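Local coordinates for biotin protein ligase-like protein of unknown function (Silicibacter sp., PDB 3BFM) that is of unknown function but resembles biotin protein ligases, the enzymes that couple biotin to their target proteins, and binds calcium ions in the crystal, at residues 29-34 against 120-125; 65-70 against 172-177; 75-80 against 164-169; 91-96 against 213-218. All coordinates share one frame; numbering follows the deposited sequence. Where two conformers were deposited one is given.

Contact 1: residues 29-34 against 120-125; sequences QKAELG and PDWLVV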
loop_
_atom_site.group_PDB
_atom_site.type_symbol
_atom_site.label_atom_id
_atom_site.label_comp_id
_atom_site.label_asym_id
_atom_site.label_seq_id
_atom_site.Cartn_x
_atom_site.Cartn_y
_atom_site.Cartn_z
ATOM N N GLN A 29 6.621 15.953 9.154
ATOM C CA GLN A 29 5.620 16.687 9.933
ATOM C C GLN A 29 4.309 15.923 9.937
ATOM O O GLN A 29 3.709 15.697 10.983
ATOM C CB GLN A 29 5.410 18.094 9.358
ATOM C CG GLN A 29 4.537 18.989 10.217
ATOM N N LYS A 30 3.868 15.502 8.755
ATOM C CA LYS A 30 2.632 14.738 8.662
ATOM C C LYS A 30 2.717 13.392 9.408
ATOM O O LYS A 30 1.761 12.958 10.069
ATOM C CB LYS A 30 2.223 14.557 7.214
ATOM C CG LYS A 30 1.741 15.855 6.585
ATOM C CD LYS A 30 1.042 15.651 5.275
ATOM C CE LYS A 30 0.295 16.923 4.861
ATOM N NZ LYS A 30 -1.006 16.591 4.208
ATOM N N ALA A 31 3.889 12.762 9.355
ATOM C CA ALA A 31 4.071 11.474 9.996
ATOM C C ALA A 31 3.895 11.665 11.518
ATOM O O ALA A 31 3.191 10.915 12.193
ATOM C CB ALA A 31 5.452 10.923 9.652
ATOM N N GLU A 32 4.501 12.704 12.050
ATOM C CA GLU A 32 4.382 12.969 13.500
ATOM C C GLU A 32 2.937 13.312 13.917
ATOM O O GLU A 32 2.517 12.980 15.028
ATOM C CB GLU A 32 5.377 14.048 13.928
ATOM C CG GLU A 32 5.453 14.260 15.454
ATOM C CD GLU A 32 5.764 12.984 16.262
ATOM O OE1 GLU A 32 6.684 12.233 15.876
ATOM O OE2 GLU A 32 5.078 12.741 17.290
ATOM N N LEU A 33 2.189 13.936 13.014
ATOM C CA LEU A 33 0.735 14.142 13.153
ATOM C C LEU A 33 -0.117 12.895 13.009
ATOM O O LEU A 33 -1.322 12.985 13.157
ATOM C CB LEU A 33 0.221 15.123 12.083
ATOM C CG LEU A 33 0.428 16.607 12.348
ATOM C CD1 LEU A 33 0.261 17.399 11.068
ATOM C CD2 LEU A 33 -0.559 17.074 13.429
ATOM N N GLY A 34 0.464 11.764 12.632
ATOM C CA GLY A 34 -0.289 10.535 12.562
ATOM C C GLY A 34 -0.694 10.083 11.176
ATOM O O GLY A 34 -1.440 9.107 11.060
ATOM N N PRO A 120 10.074 2.282 15.595
ATOM C CA PRO A 120 9.609 3.647 15.405
ATOM C C PRO A 120 8.125 3.728 15.030
ATOM O O PRO A 120 7.577 2.801 14.432
ATOM C CB PRO A 120 10.540 4.196 14.281
ATOM C CG PRO A 120 11.214 3.044 13.668
ATOM C CD PRO A 120 10.874 1.780 14.450
ATOM N N ASP A 121 7.469 4.830 15.360
ATOM C CA ASP A 121 6.076 5.029 14.941
ATOM C C ASP A 121 6.048 5.336 13.464
ATOM O O ASP A 121 5.032 5.172 12.815
ATOM C CB ASP A 121 5.450 6.198 15.676
ATOM C CG ASP A 121 5.291 5.961 17.185
ATOM O OD1 ASP A 121 5.283 4.799 17.639
ATOM O OD2 ASP A 121 5.168 6.971 17.911
ATOM N N TRP A 122 7.162 5.861 12.954
ATOM C CA TRP A 122 7.255 6.232 11.539
ATOM C C TRP A 122 8.681 6.368 11.101
ATOM O O TRP A 122 9.572 6.623 11.898
ATOM C CB TRP A 122 6.492 7.517 11.230
ATOM C CG TRP A 122 6.936 8.704 11.997
ATOM C CD1 TRP A 122 6.347 9.207 13.141
ATOM C CD2 TRP A 122 8.024 9.600 11.690
ATOM N NE1 TRP A 122 7.007 10.310 13.557
ATOM C CE2 TRP A 122 8.039 10.583 12.697
ATOM C CE3 TRP A 122 9.003 9.644 10.692
ATOM C CZ2 TRP A 122 8.972 11.596 12.721
ATOM C CZ3 TRP A 122 9.924 10.670 10.709
ATOM C CH2 TRP A 122 9.907 11.626 11.728
ATOM N N LEU A 123 8.861 6.263 9.783
ATOM C CA LEU A 123 10.111 6.509 9.134
ATOM C C LEU A 123 9.818 7.196 7.797
ATOM O O LEU A 123 8.834 6.881 7.154
ATOM C CB LEU A 123 10.802 5.174 8.919
ATOM C CG LEU A 123 12.271 5.186 8.552
ATOM C CD1 LEU A 123 13.042 4.063 9.282
ATOM C CD2 LEU A 123 12.446 5.093 7.028
ATOM N N VAL A 124 10.652 8.143 7.411
ATOM C CA VAL A 124 10.496 8.833 6.117
ATOM C C VAL A 124 11.791 8.742 5.353
ATOM O O VAL A 124 12.859 8.956 5.928
ATOM C CB VAL A 124 10.144 10.337 6.310
ATOM C CG1 VAL A 124 10.252 11.124 5.003
ATOM C CG2 VAL A 124 8.747 10.478 6.944
ATOM N N VAL A 125 11.691 8.391 4.073
ATOM C CA VAL A 125 12.833 8.449 3.153
ATOM C C VAL A 125 12.602 9.515 2.116
ATOM O O VAL A 125 11.572 9.527 1.452
ATOM C CB VAL A 125 13.076 7.086 2.471
ATOM C CG1 VAL A 125 14.168 7.211 1.416
ATOM C CG2 VAL A 125 13.422 6.090 3.516
HETATM O O HOH W 1 6.086 9.361 17.352
#

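Contact 2: residues 65-70 against 172-177; sequences MAMLPV and NRWDEG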
loop_
_atom_site.group_PDB
_atom_site.type_symbol
_atom_site.label_atom_id
_atom_site.label_comp_id
_atom_site.label_asym_id
_atom_site.label_seq_id
_atom_site.Cartn_x
_atom_site.Cartn_y
_atom_site.Cartn_z
HETATM N N MSE A 65 16.373 0.867 9.493
HETATM C CA MSE A 65 17.353 1.599 8.682
HETATM C C MSE A 65 17.570 1.006 7.276
HETATM O O MSE A 65 18.001 1.742 6.388
HETATM C CB MSE A 65 18.693 1.669 9.405
HETATM C CG MSE A 65 18.692 2.392 10.717
HETATM SE SE MSE A 65 17.790 4.185 10.616
HETATM C CE MSE A 65 18.911 5.030 9.447
ATOM N N ALA A 66 17.290 -0.289 7.082
ATOM C CA ALA A 66 17.352 -0.932 5.758
ATOM C C ALA A 66 16.471 -0.220 4.730
ATOM O O ALA A 66 16.614 -0.423 3.512
ATOM C CB ALA A 66 16.977 -2.406 5.870
HETATM N N MSE A 67 15.546 0.616 5.193
HETATM C CA MSE A 67 14.706 1.330 4.240
HETATM C C MSE A 67 15.544 2.272 3.352
HETATM O O MSE A 67 15.169 2.561 2.199
HETATM C CB MSE A 67 13.594 2.129 4.962
HETATM C CG MSE A 67 12.549 1.231 5.682
HETATM SE SE MSE A 67 11.567 0.112 4.435
HETATM C CE MSE A 67 12.717 -1.558 4.772
ATOM N N LEU A 68 16.651 2.798 3.891
ATOM C CA LEU A 68 17.545 3.641 3.060
ATOM C C LEU A 68 18.146 2.872 1.862
ATOM O O LEU A 68 17.903 3.251 0.692
ATOM C CB LEU A 68 18.629 4.322 3.905
ATOM C CG LEU A 68 19.603 5.232 3.172
ATOM C CD1 LEU A 68 18.807 6.345 2.476
ATOM C CD2 LEU A 68 20.613 5.839 4.128
ATOM N N PRO A 69 18.928 1.787 2.119
ATOM C CA PRO A 69 19.387 0.986 0.967
ATOM C C PRO A 69 18.296 0.450 0.051
ATOM O O PRO A 69 18.446 0.467 -1.180
ATOM C CB PRO A 69 20.195 -0.143 1.612
ATOM C CG PRO A 69 20.059 0.018 3.058
ATOM C CD PRO A 69 19.565 1.345 3.381
ATOM N N VAL A 70 17.201 -0.002 0.641
ATOM C CA VAL A 70 16.050 -0.429 -0.129
ATOM C C VAL A 70 15.580 0.642 -1.101
ATOM O O VAL A 70 15.367 0.339 -2.272
ATOM C CB VAL A 70 14.900 -0.906 0.771
ATOM C CG1 VAL A 70 13.576 -1.006 -0.027
ATOM C CG2 VAL A 70 15.219 -2.233 1.463
ATOM N N ASN A 172 8.208 -4.589 -0.241
ATOM C CA ASN A 172 7.399 -5.823 -0.066
ATOM C C ASN A 172 8.298 -7.068 0.068
ATOM O O ASN A 172 8.063 -7.921 0.910
ATOM C CB ASN A 172 6.350 -6.005 -1.176
ATOM C CG ASN A 172 5.187 -5.022 -1.051
ATOM O OD1 ASN A 172 4.817 -4.646 0.048
ATOM N ND2 ASN A 172 4.596 -4.628 -2.177
ATOM N N ARG A 173 9.380 -7.135 -0.687
ATOM C CA ARG A 173 10.286 -8.271 -0.582
ATOM C C ARG A 173 11.029 -8.288 0.743
ATOM O O ARG A 173 11.268 -9.347 1.324
ATOM C CB ARG A 173 11.249 -8.294 -1.748
ATOM C CG ARG A 173 10.488 -8.557 -3.038
ATOM C CD ARG A 173 11.376 -8.654 -4.167
ATOM N NE ARG A 173 12.062 -9.941 -4.170
ATOM C CZ ARG A 173 13.086 -10.223 -4.963
ATOM N NH1 ARG A 173 13.528 -9.310 -5.826
ATOM N NH2 ARG A 173 13.646 -11.427 -4.894
ATOM N N TRP A 174 11.408 -7.108 1.225
ATOM C CA TRP A 174 12.018 -6.995 2.520
ATOM C C TRP A 174 11.063 -7.540 3.596
ATOM O O TRP A 174 11.453 -8.306 4.484
ATOM C CB TRP A 174 12.354 -5.530 2.794
ATOM C CG TRP A 174 12.840 -5.264 4.170
ATOM C CD1 TRP A 174 14.127 -5.362 4.626
ATOM C CD2 TRP A 174 12.054 -4.828 5.283
ATOM N NE1 TRP A 174 14.190 -5.015 5.935
ATOM C CE2 TRP A 174 12.932 -4.671 6.370
ATOM C CE3 TRP A 174 10.695 -4.530 5.454
ATOM C CZ2 TRP A 174 12.498 -4.260 7.625
ATOM C CZ3 TRP A 174 10.258 -4.119 6.706
ATOM C CH2 TRP A 174 11.166 -3.991 7.780
ATOM N N ASP A 175 9.800 -7.152 3.508
ATOM C CA ASP A 175 8.778 -7.598 4.451
ATOM C C ASP A 175 8.576 -9.106 4.414
ATOM O O ASP A 175 8.254 -9.720 5.432
ATOM C CB ASP A 175 7.444 -6.899 4.154
ATOM C CG ASP A 175 6.350 -7.286 5.148
ATOM O OD1 ASP A 175 6.505 -6.921 6.330
ATOM O OD2 ASP A 175 5.360 -7.944 4.743
ATOM N N GLU A 176 8.764 -9.709 3.248
ATOM C CA GLU A 176 8.625 -11.152 3.097
ATOM C C GLU A 176 9.906 -11.889 3.493
ATOM O O GLU A 176 10.018 -13.098 3.264
ATOM C CB GLU A 176 8.232 -11.492 1.656
ATOM C CG GLU A 176 6.783 -11.095 1.334
ATOM C CD GLU A 176 6.498 -10.948 -0.166
ATOM O OE1 GLU A 176 7.157 -11.646 -0.972
ATOM O OE2 GLU A 176 5.617 -10.124 -0.540
ATOM N N GLY A 177 10.885 -11.166 4.037
ATOM C CA GLY A 177 12.092 -11.777 4.566
ATOM C C GLY A 177 13.264 -11.927 3.614
ATOM O O GLY A 177 14.200 -12.668 3.913
#

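Contact 3: residues 75-80 against 164-169; sequences FQNALG and ARHCLH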
loop_
_atom_site.group_PDB
_atom_site.type_symbol
_atom_site.label_atom_id
_atom_site.label_comp_id
_atom_site.label_asym_id
_atom_site.label_seq_id
_atom_site.Cartn_x
_atom_site.Cartn_y
_atom_site.Cartn_z
ATOM N N PHE A 75 15.589 3.424 -6.481
ATOM C CA PHE A 75 16.013 4.507 -7.366
ATOM C C PHE A 75 16.892 4.062 -8.527
ATOM O O PHE A 75 16.694 4.487 -9.669
ATOM C CB PHE A 75 16.740 5.594 -6.593
ATOM C CG PHE A 75 17.176 6.726 -7.456
ATOM C CD1 PHE A 75 16.248 7.688 -7.858
ATOM C CD2 PHE A 75 18.473 6.816 -7.946
ATOM C CE1 PHE A 75 16.620 8.729 -8.666
ATOM C CE2 PHE A 75 18.833 7.866 -8.781
ATOM C CZ PHE A 75 17.892 8.812 -9.144
ATOM N N GLN A 76 17.918 3.261 -8.231
ATOM C CA GLN A 76 18.756 2.729 -9.303
ATOM C C GLN A 76 17.911 1.965 -10.342
ATOM O O GLN A 76 18.110 2.140 -11.547
ATOM C CB GLN A 76 19.871 1.856 -8.744
ATOM C CG GLN A 76 20.873 1.364 -9.819
ATOM C CD GLN A 76 20.382 0.172 -10.639
ATOM O OE1 GLN A 76 19.528 -0.604 -10.224
ATOM N NE2 GLN A 76 20.943 0.030 -11.830
ATOM N N ASN A 77 16.957 1.144 -9.882
ATOM C CA ASN A 77 16.108 0.373 -10.792
ATOM C C ASN A 77 15.198 1.288 -11.602
ATOM O O ASN A 77 14.971 1.064 -12.792
ATOM C CB ASN A 77 15.176 -0.576 -10.029
ATOM C CG ASN A 77 15.874 -1.748 -9.332
ATOM O OD1 ASN A 77 15.181 -2.593 -8.782
ATOM N ND2 ASN A 77 17.186 -1.789 -9.308
ATOM N N ALA A 78 14.661 2.305 -10.938
ATOM C CA ALA A 78 13.763 3.281 -11.527
ATOM C C ALA A 78 14.493 4.066 -12.605
ATOM O O ALA A 78 14.026 4.145 -13.725
ATOM C CB ALA A 78 13.181 4.220 -10.439
ATOM N N LEU A 79 15.666 4.612 -12.296
ATOM C CA LEU A 79 16.411 5.345 -13.332
ATOM C C LEU A 79 16.845 4.419 -14.516
ATOM O O LEU A 79 16.701 4.788 -15.698
ATOM C CB LEU A 79 17.618 6.042 -12.710
ATOM C CG LEU A 79 18.376 7.063 -13.562
ATOM C CD1 LEU A 79 17.410 8.049 -14.236
ATOM C CD2 LEU A 79 19.377 7.799 -12.666
ATOM N N GLY A 80 17.354 3.227 -14.205
ATOM C CA GLY A 80 17.715 2.246 -15.240
ATOM C C GLY A 80 16.603 1.855 -16.209
ATOM O O GLY A 80 16.842 1.592 -17.394
ATOM N N ALA A 164 8.656 5.319 -6.879
ATOM C CA ALA A 164 7.623 4.804 -5.977
ATOM C C ALA A 164 7.312 3.324 -6.213
ATOM O O ALA A 164 7.264 2.530 -5.247
ATOM C CB ALA A 164 6.358 5.654 -6.039
ATOM N N ARG A 165 7.112 2.947 -7.468
ATOM C CA ARG A 165 6.815 1.572 -7.826
ATOM C C ARG A 165 7.950 0.625 -7.486
ATOM O O ARG A 165 7.726 -0.437 -6.869
ATOM C CB ARG A 165 6.508 1.407 -9.317
ATOM C CG ARG A 165 5.092 1.602 -9.698
ATOM C CD ARG A 165 4.792 1.013 -11.076
ATOM N NE ARG A 165 5.804 1.378 -12.082
ATOM C CZ ARG A 165 5.873 2.547 -12.733
ATOM N NH1 ARG A 165 5.002 3.531 -12.501
ATOM N NH2 ARG A 165 6.840 2.740 -13.624
ATOM N N HIS A 166 9.175 0.973 -7.853
ATOM C CA HIS A 166 10.270 0.073 -7.511
ATOM C C HIS A 166 10.599 0.013 -6.005
ATOM O O HIS A 166 10.928 -1.046 -5.493
ATOM C CB HIS A 166 11.532 0.433 -8.301
ATOM C CG HIS A 166 11.492 0.006 -9.719
ATOM N ND1 HIS A 166 11.069 0.829 -10.728
ATOM C CD2 HIS A 166 11.836 -1.169 -10.303
ATOM C CE1 HIS A 166 11.132 0.176 -11.881
ATOM N NE2 HIS A 166 11.597 -1.033 -11.646
ATOM N N CYS A 167 10.487 1.131 -5.276
ATOM C CA CYS A 167 10.581 1.081 -3.823
ATOM C C CYS A 167 9.556 0.130 -3.222
ATOM O O CYS A 167 9.866 -0.664 -2.343
ATOM C CB CYS A 167 10.424 2.475 -3.211
ATOM S SG CYS A 167 11.844 3.494 -3.505
ATOM N N LEU A 168 8.313 0.219 -3.664
ATOM C CA LEU A 168 7.303 -0.665 -3.127
ATOM C C LEU A 168 7.646 -2.125 -3.419
ATOM O O LEU A 168 7.491 -2.950 -2.554
ATOM C CB LEU A 168 5.938 -0.337 -3.717
ATOM C CG LEU A 168 4.738 -1.182 -3.302
ATOM C CD1 LEU A 168 4.427 -0.990 -1.838
ATOM C CD2 LEU A 168 3.531 -0.775 -4.217
ATOM N N HIS A 169 8.133 -2.431 -4.614
ATOM C CA HIS A 169 8.518 -3.820 -4.908
ATOM C C HIS A 169 9.520 -4.369 -3.861
ATOM O O HIS A 169 9.298 -5.434 -3.261
ATOM C CB HIS A 169 9.073 -3.902 -6.338
ATOM C CG HIS A 169 9.713 -5.206 -6.661
ATOM N ND1 HIS A 169 8.986 -6.310 -7.056
ATOM C CD2 HIS A 169 11.008 -5.597 -6.629
ATOM C CE1 HIS A 169 9.812 -7.324 -7.251
ATOM N NE2 HIS A 169 11.043 -6.914 -7.013
#

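Contact 4: residues 91-96 against 213-218; sequences LDWNGA and FGMLLR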
loop_
_atom_site.group_PDB
_atom_site.type_symbol
_atom_site.label_atom_id
_atom_site.label_comp_id
_atom_site.label_asym_id
_atom_site.label_seq_id
_atom_site.Cartn_x
_atom_site.Cartn_y
_atom_site.Cartn_z
ATOM N N LEU A 91 25.318 3.985 -5.309
ATOM C CA LEU A 91 24.734 4.376 -4.041
ATOM C C LEU A 91 25.790 4.495 -2.964
ATOM O O LEU A 91 26.519 3.540 -2.693
ATOM C CB LEU A 91 23.685 3.340 -3.612
ATOM C CG LEU A 91 22.534 3.010 -4.575
ATOM C CD1 LEU A 91 21.709 1.787 -4.042
ATOM C CD2 LEU A 91 21.651 4.262 -4.825
ATOM N N ASP A 92 25.888 5.656 -2.336
ATOM C CA ASP A 92 26.741 5.774 -1.175
ATOM C C ASP A 92 26.047 5.202 0.081
ATOM O O ASP A 92 24.813 5.259 0.268
ATOM C CB ASP A 92 27.152 7.230 -0.963
ATOM C CG ASP A 92 28.319 7.396 -0.013
ATOM O OD1 ASP A 92 28.206 6.969 1.162
ATOM O OD2 ASP A 92 29.342 8.001 -0.450
ATOM N N TRP A 93 26.867 4.672 0.990
ATOM C CA TRP A 93 26.352 4.120 2.233
ATOM C C TRP A 93 25.502 5.152 2.992
ATOM O O TRP A 93 24.476 4.812 3.604
ATOM C CB TRP A 93 27.546 3.676 3.087
ATOM C CG TRP A 93 27.191 3.173 4.411
ATOM C CD1 TRP A 93 26.759 1.938 4.733
ATOM C CD2 TRP A 93 27.245 3.917 5.627
ATOM N NE1 TRP A 93 26.512 1.862 6.078
ATOM C CE2 TRP A 93 26.788 3.073 6.654
ATOM C CE3 TRP A 93 27.586 5.221 5.935
ATOM C CZ2 TRP A 93 26.718 3.490 7.978
ATOM C CZ3 TRP A 93 27.505 5.643 7.230
ATOM C CH2 TRP A 93 27.082 4.786 8.241
ATOM N N ASN A 94 25.942 6.400 2.941
ATOM C CA ASN A 94 25.279 7.527 3.655
ATOM C C ASN A 94 24.059 8.093 2.972
ATOM O O ASN A 94 23.446 9.032 3.476
ATOM C CB ASN A 94 26.254 8.645 3.991
ATOM C CG ASN A 94 26.771 9.415 2.769
ATOM O OD1 ASN A 94 26.222 9.361 1.653
ATOM N ND2 ASN A 94 27.900 10.086 2.970
ATOM N N GLY A 95 23.706 7.524 1.833
ATOM C CA GLY A 95 22.538 7.978 1.094
ATOM C C GLY A 95 22.810 8.856 -0.118
ATOM O O GLY A 95 21.886 9.093 -0.916
ATOM N N ALA A 96 24.024 9.363 -0.269
ATOM C CA ALA A 96 24.365 10.138 -1.445
ATOM C C ALA A 96 24.221 9.333 -2.724
ATOM O O ALA A 96 24.397 8.090 -2.746
ATOM C CB ALA A 96 25.776 10.726 -1.338
ATOM N N PHE A 213 23.235 -3.233 7.839
ATOM C CA PHE A 213 23.807 -2.244 6.917
ATOM C C PHE A 213 24.718 -1.253 7.608
ATOM O O PHE A 213 24.964 -0.187 7.076
ATOM C CB PHE A 213 22.741 -1.514 6.071
ATOM C CG PHE A 213 22.097 -2.371 5.022
ATOM C CD1 PHE A 213 22.611 -2.446 3.737
ATOM C CD2 PHE A 213 20.937 -3.066 5.316
ATOM C CE1 PHE A 213 21.959 -3.239 2.767
ATOM C CE2 PHE A 213 20.306 -3.851 4.378
ATOM C CZ PHE A 213 20.811 -3.945 3.104
ATOM N N GLY A 214 25.259 -1.639 8.765
ATOM C CA GLY A 214 26.297 -0.850 9.457
ATOM C C GLY A 214 27.607 -0.971 8.708
ATOM O O GLY A 214 27.913 -2.034 8.170
HETATM N N MSE A 215 28.343 0.121 8.596
HETATM C CA MSE A 215 29.578 0.120 7.809
HETATM C C MSE A 215 30.686 -0.530 8.606
HETATM O O MSE A 215 30.927 -0.165 9.752
HETATM C CB MSE A 215 30.033 1.533 7.489
HETATM C CG MSE A 215 31.351 1.634 6.774
HETATM SE SE MSE A 215 31.901 3.406 6.351
HETATM C CE MSE A 215 30.631 3.640 4.813
ATOM N N LEU A 216 31.383 -1.438 7.941
ATOM C CA LEU A 216 32.609 -2.011 8.456
ATOM C C LEU A 216 33.766 -1.226 7.847
ATOM O O LEU A 216 34.031 -1.311 6.657
ATOM C CB LEU A 216 32.674 -3.503 8.108
ATOM C CG LEU A 216 31.533 -4.339 8.721
ATOM C CD1 LEU A 216 31.268 -5.579 7.921
ATOM C CD2 LEU A 216 31.874 -4.657 10.159
ATOM N N LEU A 217 34.473 -0.488 8.692
ATOM C CA LEU A 217 35.564 0.396 8.278
ATOM C C LEU A 217 36.850 -0.098 8.946
ATOM O O LEU A 217 37.001 -0.017 10.172
ATOM C CB LEU A 217 35.255 1.831 8.672
ATOM C CG LEU A 217 36.132 2.958 8.128
ATOM C CD1 LEU A 217 36.069 2.981 6.616
ATOM C CD2 LEU A 217 35.706 4.313 8.718
ATOM N N ARG A 218 37.731 -0.638 8.128
ATOM C CA ARG A 218 38.974 -1.248 8.624
ATOM C C ARG A 218 40.152 -0.299 8.517
ATOM O O ARG A 218 40.563 0.110 7.409
ATOM C CB ARG A 218 39.224 -2.549 7.886
ATOM C CG ARG A 218 40.334 -3.385 8.516
ATOM C CD ARG A 218 40.164 -4.818 8.072
ATOM N NE ARG A 218 39.056 -5.445 8.800
ATOM C CZ ARG A 218 38.562 -6.646 8.547
ATOM N NH1 ARG A 218 39.043 -7.398 7.551
ATOM N NH2 ARG A 218 37.561 -7.078 9.282
#

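Contact 1: residues 29-34 against 120-125
W122 meets two successive residues of the helical turn across from it, A31 through a ring face and E32 through a ring edge, and so illustrates how one indole can serve apolar and polar partners at once. The apolar part is a CH-pi contact. The methyl of A31 sits over the five-membered ring, with CB 3.7 Å from its centroid and 21° off the normal; the nearest ring atom, W122 CD2, is 3.5 Å from A31 CB. W122 has CG between its backbone N and carbonyl carbon (chi1 59°), which turns the indole broadside to the helix. A31 CB also reaches V124 CG2 at 4.3 Å, a looser touch two residues beyond W122.

The polar part is a hydrogen bond from W122 NE1 to E32 OE1, 3.0 Å long and nearly straight at 166°. The oxygen lies in the plane of the indole, whereas the N-H comes down on E32 OE1 from above the carboxylate plane. A water donates to both E32 OE1 (3.3 Å) and D121 OD2 (2.6 Å), linking two acidic side chains that do not touch. A leucine in place of W122 would probably leave E32 OE1 without its indole donor and open a gap beside the A31 methyl.

Beyond the pair, W122 also packs on C28 of helix 23-32 and on A110 of strand 102-111, while L123 and V124 form backbone bonds with L55 and A110. The contact thus seats the C-terminal turn of helix 23-32 on the entry to strand 123-130, between its sheet neighbours 48-55 and 102-111.

Contact 2: residues 65-70 against 172-177
M67, a selenomethionine in this crystal, brings its terminal methyl onto the face of the indole of W174, and the two side chains cross at about a right angle. CE lies over the middle of the indole, above the CD2-CE2 bond shared by its two rings, 3.5 Å from the centroid of the six-membered ring and 18° off the normal, with W174 CD2 the nearest ring atom at 3.4 Å from M67 CE. Behind the methyl, M67 SE lies 5.0 Å from the same centroid and only 14° off the normal. Both lie above the face, the SE-CE bond slanting down to it, with CE making the close approach.

The torsions explain the pose. M67 bends at both chi2 and chi3, folding its end round to the ring, whereas W174 holds CG anti to the backbone N (chi1 173°) and extends the indole from its helix. A66 adds a second methyl: its CB is 3.8 Å from W174 NE1, approaching the pyrrole part of the indole obliquely. No hydrogen bond joins the two segments; methyl groups on the indole make the contact. With an alanine at W174, the methyl of M67 would probably lose the flat surface it rests on, and a sizeable gap would open beside A66.

I182 of helix 179-189 and P57 also touch W174. At the chain turn just beyond, G177 N bonds to W174 O at 2.9 Å and E178 N to R173 O, the pair of bonds that defines a Schellman motif with G177 at positive phi. The whole is a Met-aromatic contact in the buried interior, joining the beginning of helix 67-82 to the capped C-terminal end of helix 156-175.

Contact 3: residues 75-80 against 164-169
Helices 67-82 and 156-175 come together where A78 and H166 face each other, their CA atoms 6.2 Å apart. At this spacing the imidazole of H166 can lie directly on the opposite backbone. H166 lays a face of its ring against the peptide joining N77 to A78: N77 C stands above the ring centre, and A78 N sits nearer the rim, 3.9 Å above the plane. A78 adds its CA, 3.7 Å from H166 ND1. Over the same face, toward the CD2 edge, comes the methylene of N77, whose CB is 3.4 Å from H166 CD2.

The amide of N77 stands nearly perpendicular to the ring, the planes 86° apart, and it is gripped at both ends. N77 ND2 donates to Q76 OE1 at 2.8 Å, a bent bond of 141° with the acceptor in the amide plane, while N77 OD1 is bonded to W170 NE1 of helix 156-175, a polar tie between the two helices. The two partners together fix which way the amide is flipped. H166, by contrast, finds its polar partner in its own helix: ND1 is hydrogen-bonded to S162 O, one turn back, which sets the rotation of the imidazole.

On another flank of helix 67-82, F75 and L79 pack on strands 96-99 and 89-91, and L168 of the second helix touches L11 of the second subunit. This is close helix-helix packing, with a flat side chain laid on a peptide, within the helical layer beside the mixed sheet of the biotin/lipoate ligase fold.

Contact 4: residues 91-96 against 213-218
W93 is held at its N-H by F213 and over one face by M215, a selenomethionine here. The hydrogen bond from W93 NE1 to F213 O is 2.8 Å long with an angle of 156°, the oxygen lying at the edge of the indole close to its plane. Over the face, M215 CB makes a CH-pi contact 3.9 Å from the centroid of the W93 five-membered ring. Further along the same side chain, M215 SE stands 4.9 Å from the centroid of the six-membered ring, above its face, a Met-aromatic contact. M215 runs extended until chi3 (-76°), where it turns and brings CE back to 3.5 Å from W93 CD2.

The second shell fixes the hairpin that presents W93. D92 to G95 form a type I turn, and G95 at positive phi followed by the D92 N to A96 O bond makes it a type I turn with a G1 bulge. Two Asx turns brace it: D92 OD1 accepts from N94 N at 2.9 Å, and N94 OD1 from A96 N at 2.9 Å. D92 OD1 also forms a salt bridge with R197. Across the contact, G214 N bonds to D210, and the F213 ring stacks on H183.

V209, E199 and L228 also pack on W93. The hairpin between strands 89-91 and 96-99, at the edge of the large sheet, thereby packs against strand 215-218, the middle strand of the small C-terminal sheet, with helix 179-189 alongside.

How the contacts relate
From the N terminus, the chain opens four loops with 29-34, 65-70, 75-80 and 91-96, then closes them in another order. Contact 1 closes first, at 120-125; contact 3 follows at 164-169, contact 2 at 172-177 and contact 4 at 213-218. Contact 3 is thus nested within contact 2, on the same two helices, while every other pairing crosses. Contact 2 is the physical meeting point: M67 CB packs on L123 CD2 of contact 1 at 3.8 Å, and P69 CG on F213 CD1 of contact 4 at 3.6 Å. Together they tie helix 23-32, helices 67-82 and 156-175, the large sheet and the small C-terminal sheet into one body.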